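Side-chain contacts in cytochrome c' (Allochromatium vinosum, PDB 5GYR), which has electron transfer activity and carries a high-spin heme c whose iron has no sixth ligand, although its exact function is not known: residues A[63-67]-A[68-72]; A[85-88]-A[89-92]; A[95-98]-A[99-103]; A[104-107]-A[108-111]. All coordinates share one frame; numbering follows the deposited sequence.

Contact 1. Residues A[63-67]-A[68-72]; sequences DKNVG and DVKTR. With HEC (heme c), chain P.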
loop_
_atom_site.group_PDB
_atom_site.type_symbol
_atom_site.label_atom_id
_atom_site.label_comp_id
_atom_site.label_asym_id
_atom_site.label_seq_id
_atom_site.Cartn_x
_atom_site.Cartn_y
_atom_site.Cartn_z
ATOM N N ASP A 63 -8.613 11.145 3.323
ATOM C CA ASP A 63 -7.560 12.123 3.603
ATOM C C ASP A 63 -8.082 13.400 4.281
ATOM O O ASP A 63 -7.286 14.229 4.712
ATOM C CB ASP A 63 -6.814 12.488 2.315
ATOM C CG ASP A 63 -7.724 13.110 1.270
ATOM O OD1 ASP A 63 -8.848 12.591 1.068
ATOM O OD2 ASP A 63 -7.294 14.060 0.606
ATOM N N LYS A 64 -9.402 13.542 4.381
ATOM C CA LYS A 64 -10.023 14.749 4.940
ATOM C C LYS A 64 -11.202 14.396 5.831
ATOM O O LYS A 64 -11.689 13.277 5.804
ATOM C CB LYS A 64 -10.499 15.691 3.823
ATOM C CG LYS A 64 -11.434 15.079 2.790
ATOM C CD LYS A 64 -11.690 16.117 1.657
ATOM C CE LYS A 64 -10.761 15.930 0.492
ATOM N NZ LYS A 64 -10.596 17.073 -0.458
ATOM N N ASN A 65 -11.654 15.354 6.636
ATOM C CA ASN A 65 -12.783 15.106 7.524
ATOM C C ASN A 65 -14.006 14.737 6.714
ATOM O O ASN A 65 -14.245 15.324 5.659
ATOM C CB ASN A 65 -13.103 16.326 8.403
ATOM C CG ASN A 65 -11.922 16.832 9.210
ATOM O OD1 ASN A 65 -11.866 18.005 9.640
ATOM N ND2 ASN A 65 -10.961 15.983 9.385
ATOM N N VAL A 66 -14.769 13.764 7.207
ATOM C CA VAL A 66 -15.963 13.270 6.517
ATOM C C VAL A 66 -17.121 13.221 7.506
ATOM O O VAL A 66 -16.976 12.704 8.611
ATOM C CB VAL A 66 -15.767 11.845 5.964
ATOM C CG1 VAL A 66 -16.992 11.417 5.179
ATOM C CG2 VAL A 66 -14.526 11.752 5.091
ATOM N N GLY A 67 -18.273 13.738 7.103
ATOM C CA GLY A 67 -19.438 13.751 7.979
ATOM C C GLY A 67 -19.106 14.426 9.299
ATOM O O GLY A 67 -18.612 15.552 9.304
ATOM N N ASP A 68 -19.360 13.735 10.410
ATOM C CA ASP A 68 -19.013 14.251 11.741
ATOM C C ASP A 68 -17.627 13.748 12.197
ATOM O O ASP A 68 -17.152 14.090 13.284
ATOM C CB ASP A 68 -20.097 13.903 12.783
ATOM C CG ASP A 68 -21.470 14.522 12.457
ATOM O OD1 ASP A 68 -21.536 15.633 11.880
ATOM O OD2 ASP A 68 -22.502 13.884 12.784
ATOM N N VAL A 69 -16.954 12.995 11.333
ATOM C CA VAL A 69 -15.705 12.330 11.696
ATOM C C VAL A 69 -14.499 13.141 11.238
ATOM O O VAL A 69 -14.418 13.555 10.087
ATOM C CB VAL A 69 -15.635 10.941 11.059
ATOM C CG1 VAL A 69 -14.532 10.117 11.686
ATOM C CG2 VAL A 69 -16.972 10.251 11.247
ATOM N N LYS A 70 -13.579 13.381 12.158
ATOM C CA LYS A 70 -12.395 14.173 11.857
ATOM C C LYS A 70 -11.191 13.249 11.834
ATOM O O LYS A 70 -11.115 12.320 12.627
ATOM C CB LYS A 70 -12.202 15.260 12.903
ATOM C CG LYS A 70 -13.454 16.088 13.141
ATOM C CD LYS A 70 -13.065 17.522 13.351
ATOM C CE LYS A 70 -14.197 18.412 13.847
ATOM N NZ LYS A 70 -14.242 19.753 13.184
ATOM N N THR A 71 -10.280 13.499 10.903
ATOM C CA THR A 71 -9.051 12.718 10.800
ATOM C C THR A 71 -7.850 13.629 11.017
ATOM O O THR A 71 -7.902 14.834 10.749
ATOM C CB THR A 71 -8.915 12.008 9.432
ATOM O OG1 THR A 71 -7.724 11.215 9.426
ATOM C CG2 THR A 71 -8.840 12.994 8.281
ATOM N N ARG A 72 -6.784 13.039 11.531
ATOM C CA ARG A 72 -5.530 13.748 11.771
ATOM C C ARG A 72 -4.429 13.279 10.833
ATOM O O ARG A 72 -3.277 13.636 11.017
ATOM C CB ARG A 72 -5.084 13.550 13.222
ATOM C CG ARG A 72 -6.054 14.129 14.242
ATOM C CD ARG A 72 -5.665 13.773 15.663
ATOM N NE ARG A 72 -4.334 14.253 16.014
ATOM C CZ ARG A 72 -3.682 13.922 17.125
ATOM N NH1 ARG A 72 -4.218 13.087 18.014
ATOM N NH2 ARG A 72 -2.474 14.417 17.346
HETATM FE FE HEC P . -0.847 6.051 15.631
HETATM C CHA HEC P . -3.553 8.130 15.371
HETATM C CHB HEC P . -1.547 5.581 18.958
HETATM C CHC HEC P . 1.563 3.604 15.790
HETATM C CHD HEC P . -0.079 6.564 12.346
HETATM N NA HEC P . -2.208 6.767 16.917
HETATM C C1A HEC P . -3.288 7.579 16.602
HETATM C C2A HEC P . -4.059 7.813 17.779
HETATM C C3A HEC P . -3.480 7.113 18.789
HETATM C C4A HEC P . -2.357 6.427 18.237
HETATM C CMA HEC P . -3.938 7.018 20.222
HETATM C CAA HEC P . -5.302 8.686 17.876
HETATM C CBA HEC P . -6.492 7.806 17.472
HETATM C CGA HEC P . -7.800 8.512 17.693
HETATM O O1A HEC P . -8.471 8.314 18.731
HETATM O O2A HEC P . -8.202 9.293 16.824
HETATM N NB HEC P . -0.101 4.819 17.134
HETATM C C1B HEC P . -0.558 4.753 18.396
HETATM C C2B HEC P . 0.224 3.810 19.141
HETATM C C3B HEC P . 1.099 3.237 18.257
HETATM C C4B HEC P . 0.839 3.898 16.957
HETATM C CMB HEC P . 0.069 3.472 20.605
HETATM C CAB HEC P . 2.052 2.109 18.434
HETATM C CBB HEC P . 1.917 1.152 19.380
HETATM N NC HEC P . 0.539 5.248 14.296
HETATM C C1C HEC P . 1.390 4.224 14.564
HETATM C C2C HEC P . 2.194 3.996 13.435
HETATM C C3C HEC P . 1.731 4.828 12.420
HETATM C C4C HEC P . 0.653 5.602 12.987
HETATM C CMC HEC P . 3.301 2.974 13.389
HETATM C CAC HEC P . 2.208 4.943 11.014
HETATM C CBC HEC P . 3.089 4.069 10.443
HETATM N ND HEC P . -1.579 7.148 14.223
HETATM C C1D HEC P . -1.186 7.205 12.932
HETATM C C2D HEC P . -2.053 8.094 12.123
HETATM C C3D HEC P . -3.022 8.531 12.968
HETATM C C4D HEC P . -2.733 7.881 14.260
HETATM C CMD HEC P . -1.938 8.469 10.660
HETATM C CAD HEC P . -4.161 9.449 12.604
HETATM C CBD HEC P . -5.385 8.577 12.240
HETATM C CGD HEC P . -6.602 9.346 11.765
HETATM O O1D HEC P . -6.980 10.335 12.413
HETATM O O2D HEC P . -7.284 8.989 10.766
#
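Val66 and Val69 close a type II' beta turn that makes a tight two-residue hairpin, set in the long loop between helix 36-50 and strand 81-83, and the returning arm of this hairpin grips a heme propionate. The bridge is a single antiparallel hydrogen-bonded pair: Val66 N lies 2.9 Å from Val69 O, and Val69 N comes back to Val66 O at 2.7 Å. Gly67 takes the first corner with a positive phi of 55° and Asp68 the second, as a type II' turn requires. Below the turn the arms stay close. Asn65 passes slantwise across Lys70, its CG 3.8 Å from Lys70 CA, while Val69 CB packs 3.3 Å from Val66 O. Both valines also rest on helix 5-31, where Ile9 touches each of them.

Thr71 works in two directions. Its first torsion of -177° carries OG1 to the side remote from its own backbone N, which leaves CG2 facing the other arm, 3.7 Å from Lys64 C. The hydroxyl donates to the propionate, OG1 to O2D of the heme at 2.6 Å, and is itself hydrogen-bonded to Arg12 NH1 and Val73 N, so several hydrogen bonds hold the hydroxyl in place. Arg12 and Gln13 hold the heme as well, and Arg72 reaches Ala130 O of the second subunit through NH2. The propionate is thus shared by a side chain and a backbone amide: Arg72 N meets heme O1D at 2.9 Å, almost straight at 173°.

Contact 2. Residues A[85-88]-A[89-92]; sequences GKIA and REFV. With HEC (heme c), chain I.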
loop_
_atom_site.group_PDB
_atom_site.type_symbol
_atom_site.label_atom_id
_atom_site.label_comp_id
_atom_site.label_asym_id
_atom_site.label_seq_id
_atom_site.Cartn_x
_atom_site.Cartn_y
_atom_site.Cartn_z
ATOM N N GLY A 85 -1.743 -6.643 -3.140
ATOM C CA GLY A 85 -2.680 -7.667 -3.544
ATOM C C GLY A 85 -2.055 -8.778 -4.369
ATOM O O GLY A 85 -0.921 -8.677 -4.867
ATOM N N LYS A 86 -2.826 -9.847 -4.488
ATOM C CA LYS A 86 -2.401 -11.060 -5.155
ATOM C C LYS A 86 -1.980 -10.822 -6.601
ATOM O O LYS A 86 -0.930 -11.302 -7.028
ATOM C CB LYS A 86 -3.549 -12.057 -5.103
ATOM C CG LYS A 86 -3.309 -13.359 -5.799
ATOM C CD LYS A 86 -4.570 -14.199 -5.726
ATOM C CE LYS A 86 -4.286 -15.656 -5.997
ATOM N NZ LYS A 86 -4.265 -15.961 -7.444
ATOM N N ILE A 87 -2.786 -10.069 -7.337
ATOM C CA ILE A 87 -2.503 -9.867 -8.754
ATOM C C ILE A 87 -1.260 -9.013 -8.957
ATOM O O ILE A 87 -0.451 -9.292 -9.844
ATOM C CB ILE A 87 -3.701 -9.273 -9.518
ATOM C CG1 ILE A 87 -4.914 -10.185 -9.351
ATOM C CG2 ILE A 87 -3.357 -9.146 -10.993
ATOM C CD1 ILE A 87 -6.196 -9.632 -9.937
ATOM N N ALA A 88 -1.089 -7.991 -8.127
ATOM C CA ALA A 88 0.096 -7.147 -8.206
ATOM C C ALA A 88 1.363 -7.958 -7.949
ATOM O O ALA A 88 2.384 -7.761 -8.613
ATOM C CB ALA A 88 0.003 -6.013 -7.209
ATOM N N ARG A 89 1.298 -8.855 -6.971
ATOM C CA ARG A 89 2.436 -9.685 -6.662
ATOM C C ARG A 89 2.711 -10.656 -7.805
ATOM O O ARG A 89 3.874 -10.897 -8.136
ATOM C CB ARG A 89 2.238 -10.389 -5.310
ATOM C CG ARG A 89 2.384 -9.404 -4.156
ATOM C CD ARG A 89 2.407 -10.053 -2.791
ATOM N NE ARG A 89 1.154 -10.763 -2.517
ATOM C CZ ARG A 89 1.010 -12.086 -2.509
ATOM N NH1 ARG A 89 2.050 -12.883 -2.747
ATOM N NH2 ARG A 89 -0.184 -12.612 -2.250
ATOM N N GLU A 90 1.654 -11.197 -8.405
ATOM C CA GLU A 90 1.807 -12.059 -9.583
ATOM C C GLU A 90 2.464 -11.276 -10.716
ATOM O O GLU A 90 3.359 -11.774 -11.389
ATOM C CB GLU A 90 0.471 -12.630 -10.057
ATOM C CG GLU A 90 -0.111 -13.723 -9.159
ATOM C CD GLU A 90 -1.556 -14.117 -9.585
ATOM O OE1 GLU A 90 -2.199 -15.080 -9.060
ATOM O OE2 GLU A 90 -2.072 -13.451 -10.505
ATOM N N PHE A 91 2.018 -10.040 -10.909
ATOM C CA PHE A 91 2.538 -9.201 -11.984
ATOM C C PHE A 91 4.014 -8.884 -11.821
ATOM O O PHE A 91 4.788 -9.013 -12.773
ATOM C CB PHE A 91 1.732 -7.902 -12.061
ATOM C CG PHE A 91 2.260 -6.920 -13.057
ATOM C CD1 PHE A 91 2.524 -7.317 -14.360
ATOM C CD2 PHE A 91 2.465 -5.617 -12.701
ATOM C CE1 PHE A 91 3.002 -6.424 -15.296
ATOM C CE2 PHE A 91 2.925 -4.710 -13.636
ATOM C CZ PHE A 91 3.189 -5.114 -14.924
ATOM N N VAL A 92 4.409 -8.465 -10.626
ATOM C CA VAL A 92 5.807 -8.112 -10.389
ATOM C C VAL A 92 6.707 -9.324 -10.612
ATOM O O VAL A 92 7.742 -9.218 -11.251
ATOM C CB VAL A 92 6.029 -7.550 -8.970
ATOM C CG1 VAL A 92 7.507 -7.401 -8.665
ATOM C CG2 VAL A 92 5.326 -6.209 -8.831
HETATM FE FE HEC I . -3.235 -1.804 -16.565
HETATM C CHA HEC I . -5.147 0.927 -17.214
HETATM C CHB HEC I . -2.085 -1.758 -19.832
HETATM C CHC HEC I . -0.988 -4.178 -15.797
HETATM C CHD HEC I . -4.444 -1.972 -13.376
HETATM N NA HEC I . -3.591 -0.701 -18.206
HETATM C C1A HEC I . -4.386 0.428 -18.256
HETATM C C2A HEC I . -4.345 0.995 -19.567
HETATM C C3A HEC I . -3.483 0.226 -20.291
HETATM C C4A HEC I . -3.001 -0.806 -19.447
HETATM C CMA HEC I . -3.092 0.398 -21.738
HETATM C CAA HEC I . -5.090 2.237 -20.065
HETATM C CBA HEC I . -4.285 3.495 -19.676
HETATM C CGA HEC I . -4.877 4.797 -20.199
HETATM O O1A HEC I . -4.285 5.457 -21.079
HETATM O O2A HEC I . -5.945 5.249 -19.744
HETATM N NB HEC I . -1.802 -2.829 -17.649
HETATM C C1B HEC I . -1.476 -2.642 -18.926
HETATM C C2B HEC I . -0.414 -3.527 -19.270
HETATM C C3B HEC I . -0.097 -4.230 -18.134
HETATM C C4B HEC I . -1.005 -3.707 -17.082
HETATM C CMB HEC I . 0.206 -3.655 -20.644
HETATM C CAB HEC I . 0.984 -5.212 -17.885
HETATM C CBB HEC I . 2.076 -5.318 -18.647
HETATM N NC HEC I . -2.816 -2.925 -14.873
HETATM C C1C HEC I . -1.826 -3.834 -14.768
HETATM C C2C HEC I . -1.831 -4.409 -13.484
HETATM C C3C HEC I . -2.830 -3.779 -12.769
HETATM C C4C HEC I . -3.424 -2.813 -13.666
HETATM C CMC HEC I . -0.939 -5.520 -12.982
HETATM C CAC HEC I . -3.208 -4.049 -11.356
HETATM C CBC HEC I . -2.580 -4.927 -10.524
HETATM N ND HEC I . -4.519 -0.821 -15.558
HETATM C C1D HEC I . -4.874 -0.996 -14.263
HETATM C C2D HEC I . -5.839 0.015 -13.831
HETATM C C3D HEC I . -6.025 0.818 -14.889
HETATM C C4D HEC I . -5.163 0.302 -15.960
HETATM C CMD HEC I . -6.519 0.155 -12.487
HETATM C CAD HEC I . -6.910 2.043 -14.931
HETATM C CBD HEC I . -6.029 3.283 -14.649
HETATM C CGD HEC I . -6.811 4.589 -14.598
HETATM O O1D HEC I . -6.618 5.455 -13.697
HETATM O O2D HEC I . -7.668 4.860 -15.471
#
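Lys86 and Glu90 form an i to i+4 salt bridge over the first turns of helix 86-104, which opens at Gly85 in the N-cap position and carries a heme-pocket phenylalanine in its second turn. The ionic contact joins Lys86 NZ to Glu90 OE1 at 2.8 Å. The ammonium comes to the syn side of the carboxylate, 29° out of its plane, and the lysine reaches it because an otherwise extended chain bends at its last torsion, chi4 -84°.

Backbone bonds run in the regular helical pattern. Arg89 N donates to Gly85 O in the carbonyl plane at 3.1 Å, and the amides of Glu90, Phe91 and Val92 follow on Lys86, Ile87 and Ala88.

Packing of side chains on these carbonyls makes up a third group. Arg89 CG lies 3.5 Å from Gly85 O, and the guanidinium folds back beside the helix start, where NE makes a weak hydrogen bond to Val84 O. Further along, Val92 CG2 sits 3.3 Å from Ala88 O.

Nonpolar contact governs the inner face. Ile87 touches Cys124, one of the two cysteines that bind heme c, and Phe91 packs on Val117 and Ala120 of helix 107-128 and on Ala50 of the second subunit. The phenyl ring, directed by chi1 175°, turns one face to a heme methyl, with CD2 3.4 Å from heme CMC. Towards the other end of the same face lies a former vinyl arm, Phe91 CE1 standing 3.5 Å from heme CAB.

Contact 3. Residues A[95-98]-A[99-103]; sequences ANTL and AEVAA
Leu98 and Ala102, one helical turn apart in the C-terminal half of helix 86-104, lie on the buried side of a helix that packs in the four-helix bundle of the cytochrome c' fold, against helix 107-128 and against helix 36-50 of the second subunit, which here helps to complete the bundle. Ala102 CB lies 3.2 Å from Leu98 O, the same carbonyl that accepts Ala102 N at 2.9 Å. Around this pair the packing is close: Leu98 touches Ala113 and Val117 of helix 107-128, and both Leu98 and Ala102 rest on Ala43 of the second subunit. Ala95 and Ala99 extend that surface onto Ala50 and Ala47 of the same neighbour. Small side chains on both helices are consistent with close packing between the two chains.

Glu100 and Thr97 form the exposed side. Glu100 folds its aliphatic part along the preceding turn, CG 3.4 Å from Asn96 O, whereas Asn96 uses its own OD1 for a hydrogen bond to Asn51 of the second subunit. In Thr97, chi1 -61° puts CG2 opposite the backbone N, beside Val101, whose CG2 it meets at 4.0 Å, while Thr97 OG1 bonds to Gly93 O. Val101 lies at the border of this side and also packs on Ala109 and Val110. Its CG2, the same methyl, lies 3.2 Å from Thr97 O.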
loop_
_atom_site.group_PDB
_atom_site.type_symbol
_atom_site.label_atom_id
_atom_site.label_comp_id
_atom_site.label_asym_id
_atom_site.label_seq_id
_atom_site.Cartn_x
_atom_site.Cartn_y
_atom_site.Cartn_z
ATOM N N ALA A 95 6.823 -10.051 -14.347
ATOM C CA ALA A 95 7.600 -9.044 -15.072
ATOM C C ALA A 95 9.099 -9.231 -14.832
ATOM O O ALA A 95 9.900 -9.139 -15.767
ATOM C CB ALA A 95 7.160 -7.643 -14.662
ATOM N N ASN A 96 9.475 -9.508 -13.583
ATOM C CA ASN A 96 10.872 -9.771 -13.266
ATOM C C ASN A 96 11.385 -10.969 -14.043
ATOM O O ASN A 96 12.493 -10.946 -14.586
ATOM C CB ASN A 96 11.080 -10.063 -11.772
ATOM C CG ASN A 96 10.914 -8.838 -10.892
ATOM O OD1 ASN A 96 10.885 -7.726 -11.393
ATOM N ND2 ASN A 96 10.841 -9.023 -9.577
ATOM N N THR A 97 10.580 -12.018 -14.102
ATOM C CA THR A 97 10.968 -13.222 -14.841
ATOM C C THR A 97 11.092 -12.939 -16.327
ATOM O O THR A 97 12.031 -13.402 -16.966
ATOM C CB THR A 97 9.985 -14.363 -14.590
ATOM O OG1 THR A 97 9.999 -14.662 -13.186
ATOM C CG2 THR A 97 10.369 -15.606 -15.372
ATOM N N LEU A 98 10.174 -12.163 -16.882
ATOM C CA LEU A 98 10.264 -11.816 -18.303
ATOM C C LEU A 98 11.581 -11.101 -18.629
ATOM O O LEU A 98 12.201 -11.396 -19.632
ATOM C CB LEU A 98 9.052 -10.970 -18.745
ATOM C CG LEU A 98 9.055 -10.431 -20.184
ATOM C CD1 LEU A 98 9.156 -11.558 -21.211
ATOM C CD2 LEU A 98 7.805 -9.600 -20.434
ATOM N N ALA A 99 12.005 -10.175 -17.783
ATOM C CA ALA A 99 13.264 -9.457 -18.004
ATOM C C ALA A 99 14.474 -10.398 -17.902
ATOM O O ALA A 99 15.393 -10.325 -18.711
ATOM C CB ALA A 99 13.405 -8.311 -17.013
ATOM N N GLU A 100 14.455 -11.290 -16.911
ATOM C CA GLU A 100 15.497 -12.309 -16.772
ATOM C C GLU A 100 15.611 -13.200 -17.997
ATOM O O GLU A 100 16.705 -13.417 -18.538
ATOM C CB GLU A 100 15.230 -13.202 -15.548
ATOM C CG GLU A 100 15.472 -12.514 -14.231
ATOM C CD GLU A 100 15.027 -13.354 -13.047
ATOM O OE1 GLU A 100 14.747 -14.561 -13.224
ATOM O OE2 GLU A 100 14.947 -12.804 -11.935
ATOM N N VAL A 101 14.481 -13.733 -18.435
ATOM C CA VAL A 101 14.464 -14.640 -19.572
ATOM C C VAL A 101 14.871 -13.889 -20.850
ATOM O O VAL A 101 15.596 -14.414 -21.699
ATOM C CB VAL A 101 13.069 -15.273 -19.733
ATOM C CG1 VAL A 101 12.966 -16.057 -21.022
ATOM C CG2 VAL A 101 12.710 -16.156 -18.533
ATOM N N ALA A 102 14.399 -12.654 -20.991
ATOM C CA ALA A 102 14.724 -11.857 -22.174
ATOM C C ALA A 102 16.230 -11.617 -22.299
ATOM O O ALA A 102 16.751 -11.563 -23.403
ATOM C CB ALA A 102 13.985 -10.524 -22.159
ATOM N N ALA A 103 16.915 -11.484 -21.164
ATOM C CA ALA A 103 18.366 -11.272 -21.173
ATOM C C ALA A 103 19.133 -12.470 -21.740
ATOM O O ALA A 103 20.260 -12.323 -22.194
ATOM C CB ALA A 103 18.865 -10.936 -19.777
#

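Contact 4. Residues A[104-107]-A[108-111]; sequences TGEA and EAVK
Glu106 and Ala107 hand their carbonyls to the amides of Val110 and Lys111, starting helix 107-128 just after a short interhelical turn. Along the chain, Thr104 comes first, where helix 86-104 gives out. Its OG1 is hydrogen-bonded to Val101 O behind it and receives a weak bond from Glu106 N at 3.3 Å, linking the end of one helix weakly to the start of the next. Gly105 then leaves helical geometry with phi 83°, a positive value that takes the chain out of the helix.

Glu106 holds the N-cap position. Its carbonyl accepts Val110 N at 3.0 Å, with an N-H...O angle of 165°, and the same oxygen has Val110 CG2 beside it at 3.4 Å. The side chain runs out extended, chi1 -163° placing CG on the far side from the backbone N, and its carboxylate passes over Ala109, OE2 3.3 Å from Ala109 CB. Ala107, the first helical residue, adds the second backbone bond, Lys111 N to Ala107 O at 2.9 Å, while the lysine CB lies 3.6 Å from that same oxygen.

The turn joins the two helices of a helical hairpin. Val101 CG1 of helix 86-104 wedges against Ala109 CB at 3.4 Å. Val110 faces Leu98 and Val101 of that helix. The second subunit also packs here: its Tyr34 on Ala107 and Val110, its Leu30 on Lys111.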
loop_
_atom_site.group_PDB
_atom_site.type_symbol
_atom_site.label_atom_id
_atom_site.label_comp_id
_atom_site.label_asym_id
_atom_site.label_seq_id
_atom_site.Cartn_x
_atom_site.Cartn_y
_atom_site.Cartn_z
ATOM N N THR A 104 18.523 -13.653 -21.717
ATOM C CA THR A 104 19.154 -14.858 -22.284
ATOM C C THR A 104 19.073 -14.927 -23.816
ATOM O O THR A 104 19.818 -15.667 -24.451
ATOM C CB THR A 104 18.542 -16.163 -21.715
ATOM O OG1 THR A 104 17.239 -16.387 -22.272
ATOM C CG2 THR A 104 18.481 -16.128 -20.191
ATOM N N GLY A 105 18.123 -14.186 -24.379
ATOM C CA GLY A 105 17.936 -14.127 -25.822
ATOM C C GLY A 105 17.112 -15.269 -26.389
ATOM O O GLY A 105 16.910 -15.337 -27.601
ATOM N N GLU A 106 16.605 -16.150 -25.522
ATOM C CA GLU A 106 15.899 -17.353 -25.981
ATOM C C GLU A 106 14.416 -17.072 -26.235
ATOM O O GLU A 106 13.633 -16.991 -25.307
ATOM C CB GLU A 106 16.024 -18.510 -24.971
ATOM C CG GLU A 106 15.680 -19.897 -25.551
ATOM C CD GLU A 106 15.530 -20.994 -24.491
ATOM O OE1 GLU A 106 15.456 -22.201 -24.829
ATOM O OE2 GLU A 106 15.523 -20.666 -23.298
ATOM N N ALA A 107 14.047 -16.982 -27.516
ATOM C CA ALA A 107 12.687 -16.584 -27.900
ATOM C C ALA A 107 11.586 -17.490 -27.350
ATOM O O ALA A 107 10.521 -17.004 -26.971
ATOM C CB ALA A 107 12.577 -16.500 -29.414
ATOM N N GLU A 108 11.814 -18.800 -27.314
ATOM C CA GLU A 108 10.756 -19.698 -26.851
ATOM C C GLU A 108 10.479 -19.532 -25.356
ATOM O O GLU A 108 9.331 -19.598 -24.932
ATOM C CB GLU A 108 11.057 -21.162 -27.181
ATOM C CG GLU A 108 9.826 -22.044 -27.384
ATOM C CD GLU A 108 8.855 -21.492 -28.436
ATOM O OE1 GLU A 108 9.117 -20.414 -29.026
ATOM O OE2 GLU A 108 7.811 -22.140 -28.671
ATOM N N ALA A 109 11.526 -19.304 -24.567
ATOM C CA ALA A 109 11.365 -19.044 -23.140
ATOM C C ALA A 109 10.684 -17.689 -22.924
ATOM O O ALA A 109 9.818 -17.545 -22.061
ATOM C CB ALA A 109 12.710 -19.093 -22.435
ATOM N N VAL A 110 11.070 -16.703 -23.719
ATOM C CA VAL A 110 10.439 -15.377 -23.672
ATOM C C VAL A 110 8.946 -15.482 -23.972
ATOM O O VAL A 110 8.131 -14.857 -23.299
ATOM C CB VAL A 110 11.107 -14.385 -24.646
ATOM C CG1 VAL A 110 10.268 -13.120 -24.808
ATOM C CG2 VAL A 110 12.492 -14.024 -24.142
ATOM N N LYS A 111 8.586 -16.289 -24.966
ATOM C CA LYS A 111 7.183 -16.445 -25.335
ATOM C C LYS A 111 6.355 -16.882 -24.128
ATOM O O LYS A 111 5.277 -16.345 -23.875
ATOM C CB LYS A 111 7.017 -17.436 -26.499
ATOM C CG LYS A 111 5.581 -17.597 -26.939
ATOM C CD LYS A 111 5.420 -18.468 -28.181
ATOM C CE LYS A 111 4.035 -19.114 -28.236
ATOM N NZ LYS A 111 3.551 -19.301 -29.633
#

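In the fold
From the N terminus, contact 1 comes first, closing a hairpin in the loop after helix 36-50. Contacts 2, 3 and 4 follow in series; none nests in or crosses another. Contacts 2 and 3 adjoin on helix 86-104, their centres about 16 Å apart, while contact 4 closes the turn into helix 107-128 and touches contact 3. Contact 1 stands on the opposite side of the chain's centre, about 31 Å from contact 2 between centres. All four touch the second subunit, and the heme beside contact 2 has one propionate held by Thr71 and Arg72 of that subunit, consistent with a domain-swapped assembly.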